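Local structure of RNase NGR3 (1VD1) at residues G44-Y49 with L99-C104; F13-P18 with D118-S123; F8-F13 with N48-K53. The protein probably cleaves RNA as an endonuclease of the RNase T2 family and binds adenosine and guanosine monophosphates. One frame throughout, in Å; residues are numbered along the deposited sequence.

Interaction 1 (G44-Y49 with L99-C104). With AMP (adenosine monophosphate), chain B.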
loop_
_atom_site.group_PDB
_atom_site.type_symbol
_atom_site.label_atom_id
_atom_site.label_comp_id
_atom_site.label_asym_id
_atom_site.label_seq_id
_atom_site.Cartn_x
_atom_site.Cartn_y
_atom_site.Cartn_z
ATOM N N GLY A 44 -0.776 -0.832 -3.971
ATOM C CA GLY A 44 -1.056 -0.255 -5.271
ATOM C C GLY A 44 -1.172 1.253 -5.325
ATOM O O GLY A 44 -1.188 1.938 -4.299
ATOM N N LEU A 45 -1.220 1.761 -6.550
ATOM C CA LEU A 45 -1.365 3.190 -6.828
ATOM C C LEU A 45 -2.606 3.187 -7.710
ATOM O O LEU A 45 -2.545 2.818 -8.887
ATOM C CB LEU A 45 -0.147 3.703 -7.594
ATOM C CG LEU A 45 -0.135 5.185 -7.972
ATOM C CD1 LEU A 45 -0.365 6.039 -6.729
ATOM C CD2 LEU A 45 1.202 5.533 -8.638
ATOM N N TRP A 46 -3.734 3.591 -7.133
ATOM C CA TRP A 46 -5.002 3.535 -7.845
ATOM C C TRP A 46 -5.711 4.808 -8.285
ATOM O O TRP A 46 -6.117 5.617 -7.453
ATOM C CB TRP A 46 -6.022 2.745 -7.016
ATOM C CG TRP A 46 -5.539 1.450 -6.430
ATOM C CD1 TRP A 46 -4.625 0.589 -6.963
ATOM C CD2 TRP A 46 -6.010 0.839 -5.221
ATOM N NE1 TRP A 46 -4.504 -0.527 -6.164
ATOM C CE2 TRP A 46 -5.342 -0.396 -5.088
ATOM C CE3 TRP A 46 -6.936 1.218 -4.240
ATOM C CZ2 TRP A 46 -5.567 -1.256 -4.009
ATOM C CZ3 TRP A 46 -7.163 0.358 -3.164
ATOM C CH2 TRP A 46 -6.479 -0.861 -3.060
ATOM N N PRO A 47 -5.869 4.997 -9.602
ATOM C CA PRO A 47 -6.568 6.177 -10.119
ATOM C C PRO A 47 -7.980 6.056 -9.535
ATOM O O PRO A 47 -8.511 4.949 -9.424
ATOM C CB PRO A 47 -6.530 5.950 -11.623
ATOM C CG PRO A 47 -5.162 5.334 -11.802
ATOM C CD PRO A 47 -5.146 4.302 -10.681
ATOM N N ASN A 48 -8.581 7.178 -9.159
ATOM C CA ASN A 48 -9.894 7.151 -8.529
ATOM C C ASN A 48 -10.699 8.403 -8.886
ATOM O O ASN A 48 -10.136 9.415 -9.319
ATOM C CB ASN A 48 -9.694 7.095 -7.004
ATOM C CG ASN A 48 -10.777 6.319 -6.282
ATOM O OD1 ASN A 48 -10.686 5.106 -6.137
ATOM N ND2 ASN A 48 -11.809 7.024 -5.812
ATOM N N TYR A 49 -12.012 8.323 -8.688
ATOM C CA TYR A 49 -12.917 9.449 -8.933
ATOM C C TYR A 49 -13.404 9.961 -7.583
ATOM O O TYR A 49 -13.514 9.197 -6.618
ATOM C CB TYR A 49 -14.140 9.009 -9.735
ATOM C CG TYR A 49 -13.862 8.472 -11.113
ATOM C CD1 TYR A 49 -14.466 7.290 -11.542
ATOM C CD2 TYR A 49 -13.038 9.155 -12.008
ATOM C CE1 TYR A 49 -14.261 6.801 -12.823
ATOM C CE2 TYR A 49 -12.825 8.670 -13.304
ATOM C CZ TYR A 49 -13.444 7.492 -13.700
ATOM O OH TYR A 49 -13.259 6.997 -14.970
ATOM N N LEU A 99 -2.003 -3.697 -15.190
ATOM C CA LEU A 99 -3.134 -3.824 -16.109
ATOM C C LEU A 99 -4.421 -3.232 -15.548
ATOM O O LEU A 99 -5.120 -2.478 -16.223
ATOM C CB LEU A 99 -3.381 -5.295 -16.454
ATOM C CG LEU A 99 -2.267 -6.019 -17.213
ATOM C CD1 LEU A 99 -2.570 -7.505 -17.292
ATOM C CD2 LEU A 99 -2.140 -5.431 -18.598
ATOM N N LYS A 100 -4.729 -3.571 -14.304
ATOM C CA LYS A 100 -5.955 -3.097 -13.686
ATOM C C LYS A 100 -5.979 -1.615 -13.361
ATOM O O LYS A 100 -6.987 -0.937 -13.588
ATOM C CB LYS A 100 -6.227 -3.879 -12.403
ATOM C CG LYS A 100 -7.578 -3.570 -11.787
ATOM C CD LYS A 100 -7.837 -4.471 -10.598
ATOM C CE LYS A 100 -9.238 -4.263 -10.062
ATOM N NZ LYS A 100 -9.482 -5.113 -8.865
ATOM N N HIS A 101 -4.868 -1.115 -12.836
ATOM C CA HIS A 101 -4.801 0.276 -12.421
ATOM C C HIS A 101 -3.827 1.141 -13.205
ATOM O O HIS A 101 -4.177 2.239 -13.623
ATOM C CB HIS A 101 -4.457 0.332 -10.930
ATOM C CG HIS A 101 -5.443 -0.385 -10.056
ATOM N ND1 HIS A 101 -6.719 0.083 -9.836
ATOM C CD2 HIS A 101 -5.334 -1.532 -9.345
ATOM C CE1 HIS A 101 -7.355 -0.741 -9.023
ATOM N NE2 HIS A 101 -6.537 -1.729 -8.710
ATOM N N GLY A 102 -2.613 0.642 -13.412
ATOM C CA GLY A 102 -1.611 1.408 -14.134
ATOM C C GLY A 102 -2.039 1.886 -15.509
ATOM O O GLY A 102 -1.761 3.024 -15.894
ATOM N N THR A 103 -2.719 1.030 -16.263
ATOM C CA THR A 103 -3.149 1.416 -17.602
ATOM C C THR A 103 -4.120 2.592 -17.576
ATOM O O THR A 103 -4.333 3.242 -18.599
ATOM C CB THR A 103 -3.824 0.246 -18.357
ATOM O OG1 THR A 103 -4.990 -0.179 -17.647
ATOM C CG2 THR A 103 -2.860 -0.918 -18.512
ATOM N N CYS A 104 -4.689 2.872 -16.405
ATOM C CA CYS A 104 -5.650 3.965 -16.239
ATOM C C CYS A 104 -5.029 5.221 -15.630
ATOM O O CYS A 104 -5.721 6.224 -15.426
ATOM C CB CYS A 104 -6.784 3.533 -15.308
ATOM S SG CYS A 104 -7.764 2.086 -15.803
HETATM P P AMP B . -6.742 -4.625 -6.454
HETATM O O1P AMP B . -6.623 -6.003 -6.962
HETATM O O2P AMP B . -7.534 -3.734 -7.360
HETATM O O3P AMP B . -5.377 -4.022 -6.107
HETATM O "O5'" AMP B . -7.586 -4.825 -5.071
HETATM C "C5'" AMP B . -7.777 -3.723 -4.166
HETATM C "C4'" AMP B . -9.064 -4.010 -3.349
HETATM O "O4'" AMP B . -9.695 -2.720 -3.041
HETATM C "C3'" AMP B . -10.195 -4.937 -4.172
HETATM O "O3'" AMP B . -10.812 -5.824 -3.115
HETATM C "C2'" AMP B . -11.160 -3.786 -4.749
HETATM O "O2'" AMP B . -12.544 -4.053 -4.606
HETATM C "C1'" AMP B . -10.809 -2.435 -3.910
HETATM N N9 AMP B . -10.406 -1.320 -4.807
HETATM C C8 AMP B . -9.752 -1.385 -6.057
HETATM N N7 AMP B . -9.456 -0.218 -6.663
HETATM C C5 AMP B . -9.997 0.655 -5.719
HETATM C C6 AMP B . -10.046 2.070 -5.706
HETATM N N6 AMP B . -9.492 2.753 -6.772
HETATM N N1 AMP B . -10.674 2.651 -4.591
HETATM C C2 AMP B . -11.203 1.924 -3.576
HETATM N N3 AMP B . -11.216 0.571 -3.521
HETATM C C4 AMP B . -10.590 0.008 -4.594
HETATM O O HOH W 1 -7.937 2.483 -10.664
#

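Interaction 2 (F13-P18 with D118-S123). With AMP (adenosine monophosphate), chain C.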
loop_
_atom_site.group_PDB
_atom_site.type_symbol
_atom_site.label_atom_id
_atom_site.label_comp_id
_atom_site.label_asym_id
_atom_site.label_seq_id
_atom_site.Cartn_x
_atom_site.Cartn_y
_atom_site.Cartn_z
ATOM N N PHE A 13 -2.900 5.998 -2.797
ATOM C CA PHE A 13 -1.618 5.297 -2.746
ATOM C C PHE A 13 -1.814 4.403 -1.538
ATOM O O PHE A 13 -1.963 4.878 -0.406
ATOM C CB PHE A 13 -0.432 6.245 -2.536
ATOM C CG PHE A 13 0.885 5.528 -2.389
ATOM C CD1 PHE A 13 1.263 4.546 -3.307
ATOM C CD2 PHE A 13 1.732 5.811 -1.321
ATOM C CE1 PHE A 13 2.471 3.854 -3.156
ATOM C CE2 PHE A 13 2.935 5.129 -1.160
ATOM C CZ PHE A 13 3.305 4.144 -2.085
ATOM N N VAL A 14 -1.855 3.102 -1.784
ATOM C CA VAL A 14 -2.124 2.144 -0.729
ATOM C C VAL A 14 -0.925 1.302 -0.333
ATOM O O VAL A 14 -0.321 0.625 -1.166
ATOM C CB VAL A 14 -3.284 1.219 -1.158
ATOM C CG1 VAL A 14 -3.780 0.396 0.019
ATOM C CG2 VAL A 14 -4.419 2.072 -1.736
ATOM N N GLN A 15 -0.575 1.378 0.946
ATOM C CA GLN A 15 0.527 0.599 1.485
ATOM C C GLN A 15 -0.064 -0.430 2.430
ATOM O O GLN A 15 -1.184 -0.284 2.912
ATOM C CB GLN A 15 1.514 1.495 2.220
ATOM C CG GLN A 15 2.150 2.521 1.302
ATOM C CD GLN A 15 3.115 3.424 2.029
ATOM O OE1 GLN A 15 4.204 3.002 2.435
ATOM N NE2 GLN A 15 2.718 4.675 2.208
ATOM N N GLN A 16 0.705 -1.469 2.711
ATOM C CA GLN A 16 0.227 -2.538 3.560
ATOM C C GLN A 16 1.283 -2.913 4.590
ATOM O O GLN A 16 2.469 -2.640 4.405
ATOM C CB GLN A 16 -0.102 -3.729 2.661
ATOM C CG GLN A 16 -0.523 -5.013 3.344
ATOM C CD GLN A 16 -0.860 -6.080 2.327
ATOM O OE1 GLN A 16 -1.873 -5.991 1.631
ATOM N NE2 GLN A 16 0.004 -7.086 2.213
ATOM N N TRP A 17 0.835 -3.499 5.694
ATOM C CA TRP A 17 1.750 -3.957 6.731
ATOM C C TRP A 17 1.804 -5.457 6.468
ATOM O O TRP A 17 0.852 -6.180 6.757
ATOM C CB TRP A 17 1.173 -3.667 8.120
ATOM C CG TRP A 17 2.097 -4.053 9.231
ATOM C CD1 TRP A 17 1.840 -4.928 10.244
ATOM C CD2 TRP A 17 3.436 -3.591 9.429
ATOM N NE1 TRP A 17 2.940 -5.044 11.063
ATOM C CE2 TRP A 17 3.935 -4.235 10.585
ATOM C CE3 TRP A 17 4.265 -2.696 8.743
ATOM C CZ2 TRP A 17 5.227 -4.013 11.067
ATOM C CZ3 TRP A 17 5.552 -2.475 9.224
ATOM C CH2 TRP A 17 6.018 -3.135 10.376
ATOM N N PRO A 18 2.918 -5.949 5.904
ATOM C CA PRO A 18 3.044 -7.378 5.604
ATOM C C PRO A 18 2.625 -8.327 6.718
ATOM O O PRO A 18 1.933 -9.315 6.474
ATOM C CB PRO A 18 4.521 -7.525 5.243
ATOM C CG PRO A 18 4.840 -6.206 4.628
ATOM C CD PRO A 18 4.169 -5.237 5.585
ATOM N N ASP A 118 8.583 5.869 -5.192
ATOM C CA ASP A 118 8.909 7.194 -4.673
ATOM C C ASP A 118 7.977 7.624 -3.543
ATOM O O ASP A 118 8.429 8.170 -2.538
ATOM C CB ASP A 118 8.883 8.243 -5.794
ATOM C CG ASP A 118 10.013 8.057 -6.800
ATOM O OD1 ASP A 118 11.025 7.412 -6.450
ATOM O OD2 ASP A 118 9.898 8.570 -7.936
ATOM N N PHE A 119 6.678 7.378 -3.688
ATOM C CA PHE A 119 5.753 7.766 -2.632
ATOM C C PHE A 119 5.869 6.882 -1.394
ATOM O O PHE A 119 5.640 7.346 -0.275
ATOM C CB PHE A 119 4.314 7.790 -3.164
ATOM C CG PHE A 119 4.041 8.946 -4.086
ATOM C CD1 PHE A 119 3.785 8.743 -5.436
ATOM C CD2 PHE A 119 4.072 10.251 -3.601
ATOM C CE1 PHE A 119 3.566 9.820 -6.293
ATOM C CE2 PHE A 119 3.855 11.334 -4.449
ATOM C CZ PHE A 119 3.603 11.118 -5.798
ATOM N N ARG A 120 6.238 5.616 -1.577
ATOM C CA ARG A 120 6.398 4.736 -0.427
ATOM C C ARG A 120 7.530 5.328 0.404
ATOM O O ARG A 120 7.421 5.461 1.627
ATOM C CB ARG A 120 6.787 3.312 -0.857
ATOM C CG ARG A 120 6.776 2.312 0.297
ATOM C CD ARG A 120 7.525 1.031 -0.041
ATOM N NE ARG A 120 8.967 1.212 0.091
ATOM C CZ ARG A 120 9.609 1.305 1.253
ATOM N NH1 ARG A 120 8.942 1.228 2.400
ATOM N NH2 ARG A 120 10.922 1.487 1.270
ATOM N N LYS A 121 8.611 5.694 -0.280
ATOM C CA LYS A 121 9.781 6.276 0.372
ATOM C C LYS A 121 9.478 7.645 0.976
ATOM O O LYS A 121 9.879 7.930 2.104
ATOM C CB LYS A 121 10.933 6.391 -0.633
ATOM C CG LYS A 121 12.258 6.824 -0.026
ATOM C CD LYS A 121 13.365 5.819 -0.346
ATOM C CE LYS A 121 13.516 5.605 -1.850
ATOM N NZ LYS A 121 14.526 4.552 -2.167
ATOM N N LYS A 122 8.767 8.488 0.234
ATOM C CA LYS A 122 8.423 9.820 0.728
ATOM C C LYS A 122 7.561 9.765 1.986
ATOM O O LYS A 122 7.819 10.480 2.956
ATOM C CB LYS A 122 7.681 10.622 -0.344
ATOM C CG LYS A 122 8.514 10.999 -1.559
ATOM C CD LYS A 122 7.687 11.817 -2.548
ATOM C CE LYS A 122 8.499 12.195 -3.779
ATOM N NZ LYS A 122 7.689 12.968 -4.760
ATOM N N SER A 123 6.536 8.916 1.970
ATOM C CA SER A 123 5.641 8.802 3.114
ATOM C C SER A 123 6.359 8.270 4.348
ATOM O O SER A 123 5.962 8.573 5.471
ATOM C CB SER A 123 4.447 7.905 2.772
ATOM O OG SER A 123 4.851 6.570 2.551
HETATM P P AMP C . -7.656 -7.262 0.319
HETATM O O1P AMP C . -8.907 -6.664 0.805
HETATM O O2P AMP C . -7.315 -8.538 1.014
HETATM O O3P AMP C . -6.493 -6.267 0.357
HETATM O "O5'" AMP C . -7.994 -7.622 -1.249
HETATM C "C5'" AMP C . -6.966 -7.448 -2.273
HETATM C "C4'" AMP C . -6.774 -8.808 -3.010
HETATM O "O4'" AMP C . -5.354 -8.903 -3.406
HETATM C "C3'" AMP C . -7.117 -10.157 -2.068
HETATM O "O3'" AMP C . -7.717 -11.162 -3.029
HETATM C "C2'" AMP C . -5.643 -10.509 -1.544
HETATM O "O2'" AMP C . -5.380 -11.894 -1.395
HETATM C "C1'" AMP C . -4.640 -9.907 -2.662
HETATM N N9 AMP C . -3.462 -9.272 -2.029
HETATM C C8 AMP C . -3.429 -8.214 -1.098
HETATM N N7 AMP C . -2.231 -7.917 -0.552
HETATM C C5 AMP C . -1.437 -8.813 -1.271
HETATM C C6 AMP C . -0.043 -9.070 -1.206
HETATM N N6 AMP C . 0.725 -8.358 -0.310
HETATM N N1 AMP C . 0.436 -10.050 -2.083
HETATM C C2 AMP C . -0.346 -10.677 -2.990
HETATM N N3 AMP C . -1.677 -10.499 -3.119
HETATM C C4 AMP C . -2.159 -9.595 -2.218
HETATM O O HOH W 2 6.419 3.949 3.899
#

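Interaction 3 (F8-F13 with N48-K53). With AMP (adenosine monophosphate), chain B.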
loop_
_atom_site.group_PDB
_atom_site.type_symbol
_atom_site.label_atom_id
_atom_site.label_comp_id
_atom_site.label_asym_id
_atom_site.label_seq_id
_atom_site.Cartn_x
_atom_site.Cartn_y
_atom_site.Cartn_z
ATOM N N PHE A 8 -9.102 11.133 -14.554
ATOM C CA PHE A 8 -9.643 10.794 -13.246
ATOM C C PHE A 8 -9.348 11.947 -12.299
ATOM O O PHE A 8 -8.795 12.966 -12.714
ATOM C CB PHE A 8 -9.038 9.483 -12.743
ATOM C CG PHE A 8 -7.543 9.451 -12.787
ATOM C CD1 PHE A 8 -6.799 9.701 -11.640
ATOM C CD2 PHE A 8 -6.877 9.180 -13.978
ATOM C CE1 PHE A 8 -5.407 9.684 -11.675
ATOM C CE2 PHE A 8 -5.485 9.159 -14.027
ATOM C CZ PHE A 8 -4.747 9.412 -12.873
ATOM N N ASP A 9 -9.692 11.791 -11.028
ATOM C CA ASP A 9 -9.509 12.876 -10.077
ATOM C C ASP A 9 -8.264 12.861 -9.203
ATOM O O ASP A 9 -7.638 13.904 -9.000
ATOM C CB ASP A 9 -10.756 12.960 -9.199
ATOM C CG ASP A 9 -12.013 13.223 -10.011
ATOM O OD1 ASP A 9 -13.083 12.681 -9.660
ATOM O OD2 ASP A 9 -11.933 13.981 -11.001
ATOM N N PHE A 10 -7.908 11.693 -8.675
ATOM C CA PHE A 10 -6.740 11.569 -7.801
ATOM C C PHE A 10 -6.357 10.101 -7.677
ATOM O O PHE A 10 -7.046 9.234 -8.216
ATOM C CB PHE A 10 -7.075 12.100 -6.404
ATOM C CG PHE A 10 -8.125 11.286 -5.676
ATOM C CD1 PHE A 10 -7.757 10.235 -4.840
ATOM C CD2 PHE A 10 -9.480 11.568 -5.831
ATOM C CE1 PHE A 10 -8.716 9.476 -4.165
ATOM C CE2 PHE A 10 -10.451 10.819 -5.165
ATOM C CZ PHE A 10 -10.067 9.765 -4.325
ATOM N N PHE A 11 -5.253 9.839 -6.977
ATOM C CA PHE A 11 -4.787 8.469 -6.734
ATOM C C PHE A 11 -4.884 8.105 -5.261
ATOM O O PHE A 11 -4.626 8.926 -4.391
ATOM C CB PHE A 11 -3.290 8.266 -7.036
ATOM C CG PHE A 11 -2.911 8.294 -8.482
ATOM C CD1 PHE A 11 -2.500 9.482 -9.084
ATOM C CD2 PHE A 11 -2.837 7.110 -9.214
ATOM C CE1 PHE A 11 -2.007 9.487 -10.390
ATOM C CE2 PHE A 11 -2.345 7.104 -10.519
ATOM C CZ PHE A 11 -1.926 8.301 -11.109
ATOM N N TYR A 12 -5.240 6.861 -4.983
ATOM C CA TYR A 12 -5.176 6.386 -3.618
ATOM C C TYR A 12 -3.823 5.670 -3.697
ATOM O O TYR A 12 -3.608 4.877 -4.620
ATOM C CB TYR A 12 -6.244 5.336 -3.327
ATOM C CG TYR A 12 -7.513 5.889 -2.750
ATOM C CD1 TYR A 12 -8.751 5.479 -3.243
ATOM C CD2 TYR A 12 -7.484 6.815 -1.706
ATOM C CE1 TYR A 12 -9.932 5.985 -2.713
ATOM C CE2 TYR A 12 -8.658 7.322 -1.167
ATOM C CZ TYR A 12 -9.877 6.901 -1.681
ATOM O OH TYR A 12 -11.047 7.400 -1.173
ATOM N N PHE A 13 -2.900 5.998 -2.797
ATOM C CA PHE A 13 -1.618 5.297 -2.746
ATOM C C PHE A 13 -1.814 4.403 -1.538
ATOM O O PHE A 13 -1.963 4.878 -0.406
ATOM C CB PHE A 13 -0.432 6.245 -2.536
ATOM C CG PHE A 13 0.885 5.528 -2.389
ATOM C CD1 PHE A 13 1.263 4.546 -3.307
ATOM C CD2 PHE A 13 1.732 5.811 -1.321
ATOM C CE1 PHE A 13 2.471 3.854 -3.156
ATOM C CE2 PHE A 13 2.935 5.129 -1.160
ATOM C CZ PHE A 13 3.305 4.144 -2.085
ATOM N N ASN A 48 -8.581 7.178 -9.159
ATOM C CA ASN A 48 -9.894 7.151 -8.529
ATOM C C ASN A 48 -10.699 8.403 -8.886
ATOM O O ASN A 48 -10.136 9.415 -9.319
ATOM C CB ASN A 48 -9.694 7.095 -7.004
ATOM C CG ASN A 48 -10.777 6.319 -6.282
ATOM O OD1 ASN A 48 -10.686 5.106 -6.137
ATOM N ND2 ASN A 48 -11.809 7.024 -5.812
ATOM N N TYR A 49 -12.012 8.323 -8.688
ATOM C CA TYR A 49 -12.917 9.449 -8.933
ATOM C C TYR A 49 -13.404 9.961 -7.583
ATOM O O TYR A 49 -13.514 9.197 -6.618
ATOM C CB TYR A 49 -14.140 9.009 -9.735
ATOM C CG TYR A 49 -13.862 8.472 -11.113
ATOM C CD1 TYR A 49 -14.466 7.290 -11.542
ATOM C CD2 TYR A 49 -13.038 9.155 -12.008
ATOM C CE1 TYR A 49 -14.261 6.801 -12.823
ATOM C CE2 TYR A 49 -12.825 8.670 -13.304
ATOM C CZ TYR A 49 -13.444 7.492 -13.700
ATOM O OH TYR A 49 -13.259 6.997 -14.970
ATOM N N GLU A 50 -13.711 11.249 -7.513
ATOM C CA GLU A 50 -14.194 11.822 -6.269
ATOM C C GLU A 50 -15.568 11.278 -5.890
ATOM O O GLU A 50 -15.997 11.414 -4.744
ATOM C CB GLU A 50 -14.236 13.350 -6.369
ATOM C CG GLU A 50 -12.875 13.971 -6.669
ATOM C CD GLU A 50 -12.808 15.445 -6.323
ATOM O OE1 GLU A 50 -13.878 16.066 -6.165
ATOM O OE2 GLU A 50 -11.686 15.981 -6.214
ATOM N N ASN A 51 -16.257 10.644 -6.837
ATOM C CA ASN A 51 -17.574 10.090 -6.532
ATOM C C ASN A 51 -17.486 8.692 -5.919
ATOM O O ASN A 51 -18.500 8.010 -5.758
ATOM C CB ASN A 51 -18.467 10.058 -7.780
ATOM C CG ASN A 51 -17.924 9.164 -8.879
ATOM O OD1 ASN A 51 -17.152 8.238 -8.625
ATOM N ND2 ASN A 51 -18.345 9.427 -10.111
ATOM N N GLY A 52 -16.272 8.264 -5.580
ATOM C CA GLY A 52 -16.105 6.955 -4.968
ATOM C C GLY A 52 -15.877 5.794 -5.920
ATOM O O GLY A 52 -15.499 4.704 -5.489
ATOM N N LYS A 53 -16.113 6.008 -7.206
ATOM C CA LYS A 53 -15.901 4.951 -8.190
ATOM C C LYS A 53 -14.513 5.150 -8.783
ATOM O O LYS A 53 -13.832 6.112 -8.449
ATOM C CB LYS A 53 -16.968 5.022 -9.286
ATOM C CG LYS A 53 -18.386 4.810 -8.759
ATOM C CD LYS A 53 -19.430 4.961 -9.859
ATOM C CE LYS A 53 -20.834 4.758 -9.304
ATOM N NZ LYS A 53 -21.884 4.972 -10.337
HETATM P P AMP B . -6.742 -4.625 -6.454
HETATM O O1P AMP B . -6.623 -6.003 -6.962
HETATM O O2P AMP B . -7.534 -3.734 -7.360
HETATM O O3P AMP B . -5.377 -4.022 -6.107
HETATM O "O5'" AMP B . -7.586 -4.825 -5.071
HETATM C "C5'" AMP B . -7.777 -3.723 -4.166
HETATM C "C4'" AMP B . -9.064 -4.010 -3.349
HETATM O "O4'" AMP B . -9.695 -2.720 -3.041
HETATM C "C3'" AMP B . -10.195 -4.937 -4.172
HETATM O "O3'" AMP B . -10.812 -5.824 -3.115
HETATM C "C2'" AMP B . -11.160 -3.786 -4.749
HETATM O "O2'" AMP B . -12.544 -4.053 -4.606
HETATM C "C1'" AMP B . -10.809 -2.435 -3.910
HETATM N N9 AMP B . -10.406 -1.320 -4.807
HETATM C C8 AMP B . -9.752 -1.385 -6.057
HETATM N N7 AMP B . -9.456 -0.218 -6.663
HETATM C C5 AMP B . -9.997 0.655 -5.719
HETATM C C6 AMP B . -10.046 2.070 -5.706
HETATM N N6 AMP B . -9.492 2.753 -6.772
HETATM N N1 AMP B . -10.674 2.651 -4.591
HETATM C C2 AMP B . -11.203 1.924 -3.576
HETATM N N3 AMP B . -11.216 0.571 -3.521
HETATM C C4 AMP B . -10.590 0.008 -4.594
HETATM O O HOH W 3 -9.150 15.505 -6.577
#

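Interaction 1 (G44-Y49 with L99-C104)
The imidazole of His-101 lies against the five-membered ring of Trp-46 in a face-to-face stack, with centroids 3.8 Å apart and planes at 28°. It is a worked example of how a strand and a helix can build one nucleotide site between them. Followed outward, His-101 meets four partners in turn: Leu-45, Trp-46, a water and the bound AMP. His-101 CB rests against the carbonyl of Leu-45, 3.7 Å from its O. With CG anti to the carbonyl carbon (chi1 -59°), the ring then turns across the indole, and His-101 CG and His-101 CD2 both sit 3.3 Å from Trp-46 CD1. His-101 ND1 is 2.8 Å from the O of a water that donates to the backbone O of Pro-47, while His-101 CE1 looks toward N7 of the AMP. At the tip, His-101 NE2 gives a nearly straight hydrogen bond (163°) to the phosphate O2P of that AMP, 2.6 Å away. Lys-100 CG lies over the opposite face of the imidazole, toward its rim, and the extended lysine chain brings Lys-100 NZ to 2.8 Å from the same O2P.

Trp-46 offers one face to both the imidazole and the adenine, and its NE1 is hydrogen-bonded to Glu-97, a predicted active-site residue. Next along the strand, Pro-47 CG packs 4.3 Å from CB of Cys-104, whose sulfur is tied to Cys-58. Beyond it, Asn-48 OD1 accepts from the adenine N6 at 2.7 Å.

The strand thus supplies contacts to the base, and the helix donors to the phosphate, with His-96 as a further partner of the AMP. Two N-H donors converge on one phosphate oxygen, and the partners at the two ring nitrogens of His-101 fix the rotation of the imidazole, consistent with its predicted place in the active site.

Interaction 2 (F13-P18 with D118-S123)
Where Phe-13 meets Phe-119 the contact is tight. Phe-119 CB stands over the face of the Phe-13 ring in a CH-pi contact, 3.8 Å from the centroid and 20° off the normal. With CG anti to its N (chi1 176°), Phe-13 lays its ring against the helix backbone, with Phe-13 CZ 3.3 Å from Arg-120 N and Arg-120 CB at the ring edge. The Phe-119 ring leads away to meet Phe-187.

Such packing of a helix on an antiparallel sheet is a building principle of the alpha+beta fold of RNase T2 enzymes: residues 118-123 of the helix cross residues 13-16 of the strand at 68°, their axes approaching to 9.7 Å. Phe-13 and Gln-15 point to the helix, whereas Gln-16 belongs to a second AMP site.

Toward Gln-15 the join becomes polar and partly wet. Gln-15 NE2 donates to Ser-123 OG at 2.9 Å, the hydroxyl lying somewhat out of the amide plane. Gln-15 OE1 accepts from a water whose O is 2.8 Å away, which also donates to Arg-120 O. Arg-120 CG comes within 3.4 Å of Gln-15 OE1, but the guanidinium of the partly exposed Arg-120 bends off into a salt bridge with Asp-39.

Interaction 3 (F8-F13 with N48-K53)
One face of the Phe-10 ring carries Asn-48 CB, a CH-pi contact 4.0 Å from the centroid and 21° off the normal, while Glu-50 CA and Tyr-12 CD2 lie at its edge. Phe-10 CE1 sits over the centre of one face of Tyr-12, whose edge approaches N1 of the bound AMP.

The backbones carrying Phe-10 and Asn-48 form a classic beta bulge: Asp-9 and Phe-10 both face Asn-48, where strand 10-16 pairs antiparallel with strand 41-48. The O of Asn-48 takes two bonds, one in its carbonyl plane from Asp-9 N at 3.0 Å and a longer, tilted one from Phe-10 N at 3.3 Å. Asn-48 N donates to Phe-10 O at 2.7 Å. Phe-10 CG lies between its backbone N and carbonyl carbon (chi1 65°), and the ring runs beside the Asn-48 side chain in the same direction.

Past the bulge the chain reverses in a type I turn from Tyr-49 to Gly-52; an Asx turn overlaps its end, Asn-51 OD1 accepting from Lys-53 N. A water joins Asp-9 O to Glu-50 OE2. Within the turn, Glu-50 N donates to the anti lone pair of Asp-9 OD1, 2.7 Å away at 167°.

How the interactions relate
From the N terminus, strand 10-16 takes part in two contacts, and Phe-13 belongs to both. Interaction 3 closes the first loop, returning at 48-53 after 34 intervening residues. Interaction 2 starts where the first segment of interaction 3 ends and closes the longest loop, 99 residues, at helix 109-123; the two cross along the chain. Interaction 1, from strand 41-48 to helix 91-102, falls within the loop of interaction 2, and its first segment overlaps the second segment of interaction 3 at Asn-48 and Tyr-49. Backbone pairing of Gly-44 with Val-14 and Trp-46 with Tyr-12 unites the strands in one sheet, to which interactions 1 and 2 attach two successive helices; interactions 1 and 3 meet at one AMP.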